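Local coordinates for protein ArsR family transcriptional regulator (Comamonas testosteroni, PDB 6UVU) that acts as an Sb(III)-responsive transcriptional repressor of the ArsR family, probably binding DNA through a winged helix-turn-helix domain, at residues L57-L62 with I95-V100; R83-A88 with I99-V104; L45-A50 with A64-K69. All coordinates share one frame; numbering follows the deposited sequence.

Contact 1: residues L57-L62 with I95-V100; sequences LCVTDL and IHYRIV
His96 carries its CG opposite the backbone N (chi1 -171°), which turns the imidazole back across Leu57, and the near-trans first torsion of Val59 (chi1 174°) leaves CG2 beside its own backbone N, on the side of Tyr97. The imidazole lies with one face over the Leu57 amide: Leu57 N stands 3.4 Å from His96 NE2, offset toward the rim of the ring, and the angle is too poor for a hydrogen bond. That N-H is spent instead on the backbone, reaching Tyr97 O at 3.2 Å in the carbonyl plane. The return bond, from Tyr97 N to Leu57 O, is shorter at 2.9 Å and straighter, with 164° at the hydrogen.

These two bonds make a single antiparallel bridge, at the place where winged-helix proteins commonly pair a short segment ahead of a helix of the helix-turn-helix with the wing. Leu57 O also sits at the edge of the Tyr97 ring, while Val59 CG2 approaches Tyr97 CE2 to 3.8 Å with the two side chains alongside each other. Leu77 of helix 70-82 packs on both.

Beyond the bridge the chain turns into helix 59-65. Cys58 is its N-cap, and its SG accepts from Asp61 N at 3.6 Å, almost in line. Ile95 O serves this helix start twice: Cys58 CA makes a C-H...O contact with it at 3.3 Å, and a water that accepts from Val59 N (2.8 Å) donates to the same carbonyl.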
loop_
_atom_site.group_PDB
_atom_site.type_symbol
_atom_site.label_atom_id
_atom_site.label_comp_id
_atom_site.label_asym_id
_atom_site.label_seq_id
_atom_site.Cartn_x
_atom_site.Cartn_y
_atom_site.Cartn_z
ATOM N N LEU B 57 -10.880 -16.515 11.237
ATOM C CA LEU B 57 -12.154 -17.115 10.872
ATOM C C LEU B 57 -11.918 -18.369 10.036
ATOM O O LEU B 57 -10.837 -18.578 9.475
ATOM C CB LEU B 57 -13.023 -16.123 10.090
ATOM C CG LEU B 57 -13.464 -14.871 10.862
ATOM C CD1 LEU B 57 -14.030 -13.797 9.929
ATOM C CD2 LEU B 57 -14.453 -15.235 11.981
ATOM N N CYS B 58 -12.959 -19.194 9.947
ATOM C CA CYS B 58 -13.042 -20.260 8.967
ATOM C C CYS B 58 -13.596 -19.712 7.664
ATOM O O CYS B 58 -14.108 -18.592 7.594
ATOM C CB CYS B 58 -13.923 -21.420 9.463
ATOM S SG CYS B 58 -15.727 -21.092 9.519
ATOM N N VAL B 59 -13.511 -20.541 6.624
ATOM C CA VAL B 59 -13.892 -20.115 5.283
ATOM C C VAL B 59 -15.377 -19.753 5.225
ATOM O O VAL B 59 -15.773 -18.810 4.524
ATOM C CB VAL B 59 -13.513 -21.212 4.268
ATOM C CG1 VAL B 59 -14.023 -20.882 2.888
ATOM C CG2 VAL B 59 -12.011 -21.377 4.231
ATOM N N THR B 60 -16.213 -20.461 5.996
ATOM C CA THR B 60 -17.661 -20.256 5.934
ATOM C C THR B 60 -18.077 -18.918 6.545
ATOM O O THR B 60 -18.907 -18.194 5.983
ATOM C CB THR B 60 -18.371 -21.417 6.639
ATOM O OG1 THR B 60 -18.476 -22.517 5.730
ATOM C CG2 THR B 60 -19.759 -21.007 7.134
ATOM N N ASP B 61 -17.538 -18.592 7.716
ATOM C CA ASP B 61 -17.820 -17.296 8.322
ATOM C C ASP B 61 -17.213 -16.171 7.496
ATOM O O ASP B 61 -17.870 -15.161 7.222
ATOM C CB ASP B 61 -17.278 -17.262 9.752
ATOM C CG ASP B 61 -17.929 -18.302 10.654
ATOM O OD1 ASP B 61 -18.969 -18.880 10.265
ATOM O OD2 ASP B 61 -17.386 -18.539 11.754
ATOM N N LEU B 62 -15.954 -16.337 7.085
ATOM C CA LEU B 62 -15.290 -15.305 6.300
ATOM C C LEU B 62 -16.008 -15.065 4.974
ATOM O O LEU B 62 -16.247 -13.915 4.591
ATOM C CB LEU B 62 -13.831 -15.692 6.086
ATOM C CG LEU B 62 -13.030 -14.759 5.194
ATOM C CD1 LEU B 62 -13.163 -13.319 5.658
ATOM C CD2 LEU B 62 -11.584 -15.183 5.182
ATOM N N ILE B 95 -10.612 -25.383 9.309
ATOM C CA ILE B 95 -9.394 -24.614 9.089
ATOM C C ILE B 95 -9.672 -23.175 9.498
ATOM O O ILE B 95 -10.598 -22.543 8.978
ATOM C CB ILE B 95 -8.923 -24.690 7.631
ATOM C CG1 ILE B 95 -8.899 -26.147 7.153
ATOM C CG2 ILE B 95 -7.550 -24.054 7.498
ATOM C CD1 ILE B 95 -8.359 -26.332 5.726
ATOM N N HIS B 96 -8.890 -22.678 10.446
ATOM C CA HIS B 96 -9.001 -21.332 10.981
ATOM C C HIS B 96 -7.810 -20.534 10.464
ATOM O O HIS B 96 -6.666 -21.001 10.534
ATOM C CB HIS B 96 -9.024 -21.377 12.511
ATOM C CG HIS B 96 -9.350 -20.067 13.165
ATOM N ND1 HIS B 96 -8.377 -19.196 13.622
ATOM C CD2 HIS B 96 -10.539 -19.496 13.483
ATOM C CE1 HIS B 96 -8.952 -18.140 14.170
ATOM N NE2 HIS B 96 -10.265 -18.297 14.100
ATOM N N TYR B 97 -8.081 -19.360 9.905
ATOM C CA TYR B 97 -7.058 -18.539 9.255
ATOM C C TYR B 97 -6.797 -17.283 10.070
ATOM O O TYR B 97 -7.744 -16.622 10.500
ATOM C CB TYR B 97 -7.489 -18.146 7.845
ATOM C CG TYR B 97 -7.435 -19.271 6.847
ATOM C CD1 TYR B 97 -6.266 -19.560 6.149
ATOM C CD2 TYR B 97 -8.559 -20.033 6.586
ATOM C CE1 TYR B 97 -6.227 -20.577 5.229
ATOM C CE2 TYR B 97 -8.528 -21.047 5.665
ATOM C CZ TYR B 97 -7.369 -21.317 4.996
ATOM O OH TYR B 97 -7.386 -22.349 4.090
ATOM N N ARG B 98 -5.522 -16.953 10.269
ATOM C CA ARG B 98 -5.100 -15.756 10.994
ATOM C C ARG B 98 -3.968 -15.068 10.231
ATOM O O ARG B 98 -3.130 -15.741 9.625
ATOM C CB ARG B 98 -4.630 -16.103 12.408
ATOM C CG ARG B 98 -4.710 -14.949 13.382
ATOM C CD ARG B 98 -4.056 -15.289 14.713
ATOM N NE ARG B 98 -4.623 -16.487 15.329
ATOM C CZ ARG B 98 -5.681 -16.483 16.140
ATOM N NH1 ARG B 98 -6.289 -15.335 16.422
ATOM N NH2 ARG B 98 -6.134 -17.621 16.662
ATOM N N ILE B 99 -3.941 -13.736 10.286
ATOM C CA ILE B 99 -2.875 -12.933 9.688
ATOM C C ILE B 99 -1.643 -13.016 10.578
ATOM O O ILE B 99 -1.692 -12.649 11.758
ATOM C CB ILE B 99 -3.308 -11.463 9.520
ATOM C CG1 ILE B 99 -4.475 -11.297 8.546
ATOM C CG2 ILE B 99 -2.144 -10.605 9.068
ATOM C CD1 ILE B 99 -5.070 -9.895 8.577
ATOM N N VAL B 100 -0.522 -13.456 10.012
ATOM C CA VAL B 100 0.738 -13.498 10.746
ATOM C C VAL B 100 1.825 -12.625 10.118
ATOM O O VAL B 100 2.949 -12.600 10.624
ATOM C CB VAL B 100 1.235 -14.950 10.918
ATOM C CG1 VAL B 100 0.251 -15.744 11.780
ATOM C CG2 VAL B 100 1.416 -15.611 9.566
HETATM O O HOH W 1 -12.039 -22.916 7.028
#

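Contact 2: residues R83-A88 with I99-V104; sequences RRILRA and IVDPCV
At the root of the wing, where strand 86-91 begins and strand 94-99 gives way to helix 102-121, the carbonyl of Ile85 holds two successive backbone amides. Val100 N donates to Ile85 O at 2.9 Å and Asp101 N, less directly, at 3.3 Å; both come from the same face of the carbonyl plane, so one oxygen grips the chain just as it leaves the sheet. Next along, Leu86 and Ile99 form an antiparallel non-hydrogen-bonded pair whose side chains diverge from one another as they leave the backbone, though Leu86 CD2 comes back to Ile99 CG1 at 3.6 Å. Leu51 of helix 42-54 packs against both.

The Ile85 side chain meets the new helix. CG1 opposite the carbonyl carbon (chi1 -54°) and a second bend at chi2 (-69°) bring CD1 to 3.8 Å from Val104 CG2, the two side chains meeting at about a right angle, while the CG2 branch of Ile85 also lies against the methyls of Val104. Asp101 is the N-cap: its OD1 accepts from Val104 N at 3.0 Å, met from above the carboxylate plane, and OD2 rests near Ile85 CD1. Val100 CG1 touches Arg87 CB at 3.6 Å, and Ala11 of the second subunit packs on Val100.

After helix 70-82, Arg84 breaks the helical backbone with positive phi in a Schellman motif. A helix stop and a capped helix start, brought together in space at the root of a two-stranded hairpin, fit the base of the wing in a winged helix-turn-helix, followed by a C-terminal helix, as in ArsR-family repressors.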
loop_
_atom_site.group_PDB
_atom_site.type_symbol
_atom_site.label_atom_id
_atom_site.label_comp_id
_atom_site.label_asym_id
_atom_site.label_seq_id
_atom_site.Cartn_x
_atom_site.Cartn_y
_atom_site.Cartn_z
ATOM N N ARG B 83 1.800 -17.744 0.527
ATOM C CA ARG B 83 2.718 -16.608 0.530
ATOM C C ARG B 83 3.140 -16.212 1.933
ATOM O O ARG B 83 3.820 -15.196 2.090
ATOM C CB ARG B 83 2.090 -15.400 -0.176
ATOM C CG ARG B 83 1.367 -15.697 -1.501
ATOM C CD ARG B 83 2.292 -15.788 -2.733
ATOM N NE ARG B 83 3.106 -17.008 -2.752
ATOM C CZ ARG B 83 2.713 -18.187 -3.240
ATOM N NH1 ARG B 83 1.500 -18.341 -3.760
ATOM N NH2 ARG B 83 3.544 -19.223 -3.200
ATOM N N ARG B 84 2.720 -16.963 2.951
ATOM C CA ARG B 84 3.094 -16.732 4.349
ATOM C C ARG B 84 2.467 -15.468 4.925
ATOM O O ARG B 84 3.006 -14.870 5.856
ATOM C CB ARG B 84 4.615 -16.707 4.529
ATOM C CG ARG B 84 5.254 -18.070 4.284
ATOM C CD ARG B 84 6.733 -17.972 4.038
ATOM N NE ARG B 84 7.054 -16.918 3.071
ATOM C CZ ARG B 84 7.021 -17.059 1.746
ATOM N NH1 ARG B 84 6.671 -18.220 1.186
ATOM N NH2 ARG B 84 7.335 -16.025 0.977
ATOM N N ILE B 85 1.326 -15.048 4.397
ATOM C CA ILE B 85 0.655 -13.886 4.974
ATOM C C ILE B 85 -0.250 -14.332 6.121
ATOM O O ILE B 85 -0.444 -13.587 7.091
ATOM C CB ILE B 85 -0.151 -13.123 3.904
ATOM C CG1 ILE B 85 0.729 -12.754 2.682
ATOM C CG2 ILE B 85 -0.831 -11.876 4.500
ATOM C CD1 ILE B 85 1.784 -11.728 2.956
ATOM N N LEU B 86 -0.794 -15.539 6.010
ATOM C CA LEU B 86 -1.705 -16.124 6.972
ATOM C C LEU B 86 -1.093 -17.383 7.576
ATOM O O LEU B 86 -0.123 -17.946 7.063
ATOM C CB LEU B 86 -3.043 -16.473 6.316
ATOM C CG LEU B 86 -3.739 -15.346 5.559
ATOM C CD1 LEU B 86 -5.053 -15.802 4.999
ATOM C CD2 LEU B 86 -3.929 -14.154 6.450
ATOM N N ARG B 87 -1.661 -17.795 8.702
ATOM C CA ARG B 87 -1.452 -19.116 9.280
ATOM C C ARG B 87 -2.771 -19.867 9.181
ATOM O O ARG B 87 -3.818 -19.335 9.577
ATOM C CB ARG B 87 -0.987 -19.002 10.734
ATOM C CG ARG B 87 -0.780 -20.312 11.487
ATOM C CD ARG B 87 -0.096 -20.039 12.827
ATOM N NE ARG B 87 -0.632 -20.858 13.914
ATOM C CZ ARG B 87 -1.758 -20.591 14.574
ATOM N NH1 ARG B 87 -2.490 -19.529 14.251
ATOM N NH2 ARG B 87 -2.162 -21.394 15.555
ATOM N N ALA B 88 -2.731 -21.082 8.616
ATOM C CA ALA B 88 -3.918 -21.926 8.480
ATOM C C ALA B 88 -3.846 -23.042 9.527
ATOM O O ALA B 88 -3.017 -23.958 9.417
ATOM C CB ALA B 88 -4.033 -22.502 7.072
ATOM N N ILE B 99 -3.941 -13.736 10.286
ATOM C CA ILE B 99 -2.875 -12.933 9.688
ATOM C C ILE B 99 -1.643 -13.016 10.578
ATOM O O ILE B 99 -1.692 -12.649 11.758
ATOM C CB ILE B 99 -3.308 -11.463 9.520
ATOM C CG1 ILE B 99 -4.475 -11.297 8.546
ATOM C CG2 ILE B 99 -2.144 -10.605 9.068
ATOM C CD1 ILE B 99 -5.070 -9.895 8.577
ATOM N N VAL B 100 -0.522 -13.456 10.012
ATOM C CA VAL B 100 0.738 -13.498 10.746
ATOM C C VAL B 100 1.825 -12.625 10.118
ATOM O O VAL B 100 2.949 -12.600 10.624
ATOM C CB VAL B 100 1.235 -14.950 10.918
ATOM C CG1 VAL B 100 0.251 -15.744 11.780
ATOM C CG2 VAL B 100 1.416 -15.611 9.566
ATOM N N ASP B 101 1.520 -11.880 9.055
ATOM C CA ASP B 101 2.458 -10.875 8.552
ATOM C C ASP B 101 2.153 -9.525 9.198
ATOM O O ASP B 101 1.119 -8.919 8.892
ATOM C CB ASP B 101 2.358 -10.782 7.030
ATOM C CG ASP B 101 3.507 -10.004 6.406
ATOM O OD1 ASP B 101 3.862 -8.920 6.902
ATOM O OD2 ASP B 101 4.057 -10.482 5.400
ATOM N N PRO B 102 3.011 -9.006 10.095
ATOM C CA PRO B 102 2.713 -7.694 10.694
ATOM C C PRO B 102 2.896 -6.530 9.723
ATOM O O PRO B 102 2.237 -5.497 9.879
ATOM C CB PRO B 102 3.706 -7.608 11.863
ATOM C CG PRO B 102 4.884 -8.385 11.370
ATOM C CD PRO B 102 4.318 -9.524 10.529
ATOM N N CYS B 103 3.777 -6.654 8.731
ATOM C CA CYS B 103 3.888 -5.608 7.724
ATOM C C CYS B 103 2.588 -5.441 6.956
ATOM O O CYS B 103 2.144 -4.312 6.716
ATOM C CB CYS B 103 5.035 -5.922 6.765
ATOM S SG CYS B 103 6.619 -5.969 7.589
ATOM N N VAL B 104 1.983 -6.550 6.533
ATOM C CA VAL B 104 0.669 -6.494 5.902
ATOM C C VAL B 104 -0.320 -5.815 6.832
ATOM O O VAL B 104 -1.142 -5.000 6.396
ATOM C CB VAL B 104 0.210 -7.911 5.502
ATOM C CG1 VAL B 104 -1.330 -8.031 5.468
ATOM C CG2 VAL B 104 0.781 -8.288 4.162
#

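Contact 3: residues L45-A50 with A64-K69; sequences LRLLHA and AAVGMK
Helix 42-54 runs past the end of helix 59-65, and the two backbones keep a moderate distance, with Leu47 CA 7.1 Å from Val66 CA and Ala50 CA 7.0 Å from Ala65 CA. Val66 is the first residue to leave helical geometry. Gly67 then centres an inverse gamma turn, marked by a weak bond from Met68 N to Val66 O, and Lys69 takes the N-cap position of helix 70-82. No hydrogen bond joins the segments, so the contact rests on packing, mostly of side chains.

Val66 is central to this contact and meets two consecutive residues of the helix. Its CG2, set between the backbone N and the carbonyl carbon, approaches Leu47 CD2 at 4.3 Å. Its CG1 lies over one face of the Arg46 guanidinium, 4.2 Å above the plane and displaced toward the rim, and its CB is 3.8 Å from Arg46 NH1. Gly67 N stands at the edge of the same flat group, 3.9 Å from NH1. The arginine and valine side chains slide past each other in opposite directions, and the bend at chi3 (71°) turns the guanidinium to meet the valine. The polar end has its strong partner in the dimer: Arg46 NE donates to Ile24 O of the second subunit.

One turn further on, Ala50 CB and Ala65 CB meet loosely at 4.4 Å. Leu62 packs on Leu47 and Ala50 from helix 59-65, and Val73 of helix 70-82 reaches Leu47 as well as Met68. A short helix, 59-65, and the longer helix 70-82 joined by a turn, with a preceding helix packed against them, form the three-helix core of a helix-turn-helix; in ArsR relatives helix 70-82 would be the recognition helix.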
loop_
_atom_site.group_PDB
_atom_site.type_symbol
_atom_site.label_atom_id
_atom_site.label_comp_id
_atom_site.label_asym_id
_atom_site.label_seq_id
_atom_site.Cartn_x
_atom_site.Cartn_y
_atom_site.Cartn_z
ATOM N N LEU B 45 -8.086 -7.462 -0.013
ATOM C CA LEU B 45 -8.025 -6.455 1.035
ATOM C C LEU B 45 -9.224 -6.574 1.963
ATOM O O LEU B 45 -9.091 -6.444 3.183
ATOM C CB LEU B 45 -7.954 -5.060 0.401
ATOM C CG LEU B 45 -7.675 -3.889 1.349
ATOM C CD1 LEU B 45 -6.269 -3.998 1.928
ATOM C CD2 LEU B 45 -7.855 -2.514 0.680
ATOM N N ARG B 46 -10.406 -6.812 1.398
ATOM C CA ARG B 46 -11.596 -7.023 2.217
ATOM C C ARG B 46 -11.473 -8.295 3.039
ATOM O O ARG B 46 -11.869 -8.319 4.208
ATOM C CB ARG B 46 -12.841 -7.078 1.328
ATOM C CG ARG B 46 -13.140 -5.781 0.590
ATOM C CD ARG B 46 -14.500 -5.869 -0.066
ATOM N NE ARG B 46 -15.575 -5.830 0.919
ATOM C CZ ARG B 46 -16.642 -6.622 0.878
ATOM N NH1 ARG B 46 -16.752 -7.521 -0.092
ATOM N NH2 ARG B 46 -17.594 -6.527 1.804
ATOM N N LEU B 47 -10.915 -9.359 2.447
ATOM C CA LEU B 47 -10.691 -10.595 3.196
ATOM C C LEU B 47 -9.747 -10.351 4.357
ATOM O O LEU B 47 -9.964 -10.859 5.470
ATOM C CB LEU B 47 -10.109 -11.675 2.269
ATOM C CG LEU B 47 -11.045 -12.441 1.340
ATOM C CD1 LEU B 47 -10.250 -13.348 0.391
ATOM C CD2 LEU B 47 -11.991 -13.275 2.189
ATOM N N LEU B 48 -8.696 -9.558 4.111
ATOM C CA LEU B 48 -7.687 -9.278 5.130
ATOM C C LEU B 48 -8.267 -8.436 6.256
ATOM O O LEU B 48 -7.933 -8.633 7.430
ATOM C CB LEU B 48 -6.502 -8.556 4.501
ATOM C CG LEU B 48 -5.199 -9.287 4.168
ATOM C CD1 LEU B 48 -5.398 -10.766 4.060
ATOM C CD2 LEU B 48 -4.580 -8.725 2.881
ATOM N N HIS B 49 -9.123 -7.476 5.913
ATOM C CA HIS B 49 -9.773 -6.690 6.948
ATOM C C HIS B 49 -10.726 -7.549 7.781
ATOM O O HIS B 49 -10.724 -7.464 9.012
ATOM C CB HIS B 49 -10.519 -5.508 6.330
ATOM C CG HIS B 49 -11.089 -4.581 7.363
ATOM N ND1 HIS B 49 -12.209 -3.808 7.143
ATOM C CD2 HIS B 49 -10.674 -4.297 8.619
ATOM C CE1 HIS B 49 -12.464 -3.093 8.226
ATOM N NE2 HIS B 49 -11.547 -3.370 9.136
ATOM N N ALA B 50 -11.565 -8.357 7.125
ATOM C CA ALA B 50 -12.483 -9.238 7.850
ATOM C C ALA B 50 -11.732 -10.180 8.787
ATOM O O ALA B 50 -12.201 -10.466 9.893
ATOM C CB ALA B 50 -13.337 -10.037 6.864
ATOM N N ALA B 64 -19.138 -15.588 4.382
ATOM C CA ALA B 64 -20.379 -14.881 4.685
ATOM C C ALA B 64 -20.114 -13.405 4.929
ATOM O O ALA B 64 -20.874 -12.558 4.453
ATOM C CB ALA B 64 -21.082 -15.502 5.891
ATOM N N ALA B 65 -19.037 -13.084 5.658
ATOM C CA ALA B 65 -18.724 -11.694 5.990
ATOM C C ALA B 65 -18.582 -10.831 4.745
ATOM O O ALA B 65 -19.053 -9.693 4.721
ATOM C CB ALA B 65 -17.450 -11.619 6.831
ATOM N N VAL B 66 -17.930 -11.346 3.705
ATOM C CA VAL B 66 -17.799 -10.630 2.439
ATOM C C VAL B 66 -18.871 -11.169 1.502
ATOM O O VAL B 66 -19.653 -12.051 1.879
ATOM C CB VAL B 66 -16.384 -10.788 1.855
ATOM C CG1 VAL B 66 -15.353 -10.248 2.837
ATOM C CG2 VAL B 66 -16.082 -12.258 1.538
ATOM N N GLY B 67 -18.943 -10.665 0.282
ATOM C CA GLY B 67 -20.035 -11.157 -0.543
ATOM C C GLY B 67 -19.725 -12.356 -1.418
ATOM O O GLY B 67 -20.040 -12.317 -2.612
ATOM N N MET B 68 -19.139 -13.430 -0.878
ATOM C CA MET B 68 -18.485 -14.413 -1.741
ATOM C C MET B 68 -18.818 -15.852 -1.352
ATOM O O MET B 68 -19.314 -16.134 -0.260
ATOM C CB MET B 68 -16.967 -14.218 -1.731
ATOM C CG MET B 68 -16.525 -12.858 -2.225
ATOM S SD MET B 68 -14.759 -12.609 -2.010
ATOM C CE MET B 68 -14.107 -14.005 -2.931
ATOM N N LYS B 69 -18.527 -16.772 -2.286
ATOM C CA LYS B 69 -18.772 -18.200 -2.134
ATOM C C LYS B 69 -17.612 -18.858 -1.393
ATOM O O LYS B 69 -16.454 -18.507 -1.623
ATOM C CB LYS B 69 -18.943 -18.859 -3.499
ATOM C CG LYS B 69 -20.111 -18.322 -4.293
ATOM C CD LYS B 69 -19.865 -18.421 -5.792
ATOM C CE LYS B 69 -21.056 -17.862 -6.552
ATOM N NZ LYS B 69 -22.341 -18.441 -6.046
#

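In the fold
All three contacts belong to what is, by family, a winged helix-turn-helix domain, contact 2 also reaching the helix that follows the wing. Contact 1 lies at the surface, where backbone bonds and a bridging water tie the start of helix 59-65 to the wing. Contact 3 grips the other end of that same helix, is partly buried, and relies on apolar packing and a guanidinium face. Contact 2, also partly buried, shares Ile99 and Val100 with contact 1 and mixes a doubly used carbonyl with aliphatic packing where the wing passes into helix 102-121. Ile99 reaches Leu48, linking both to helix 42-54 of contact 3. Each contact also touches the second subunit.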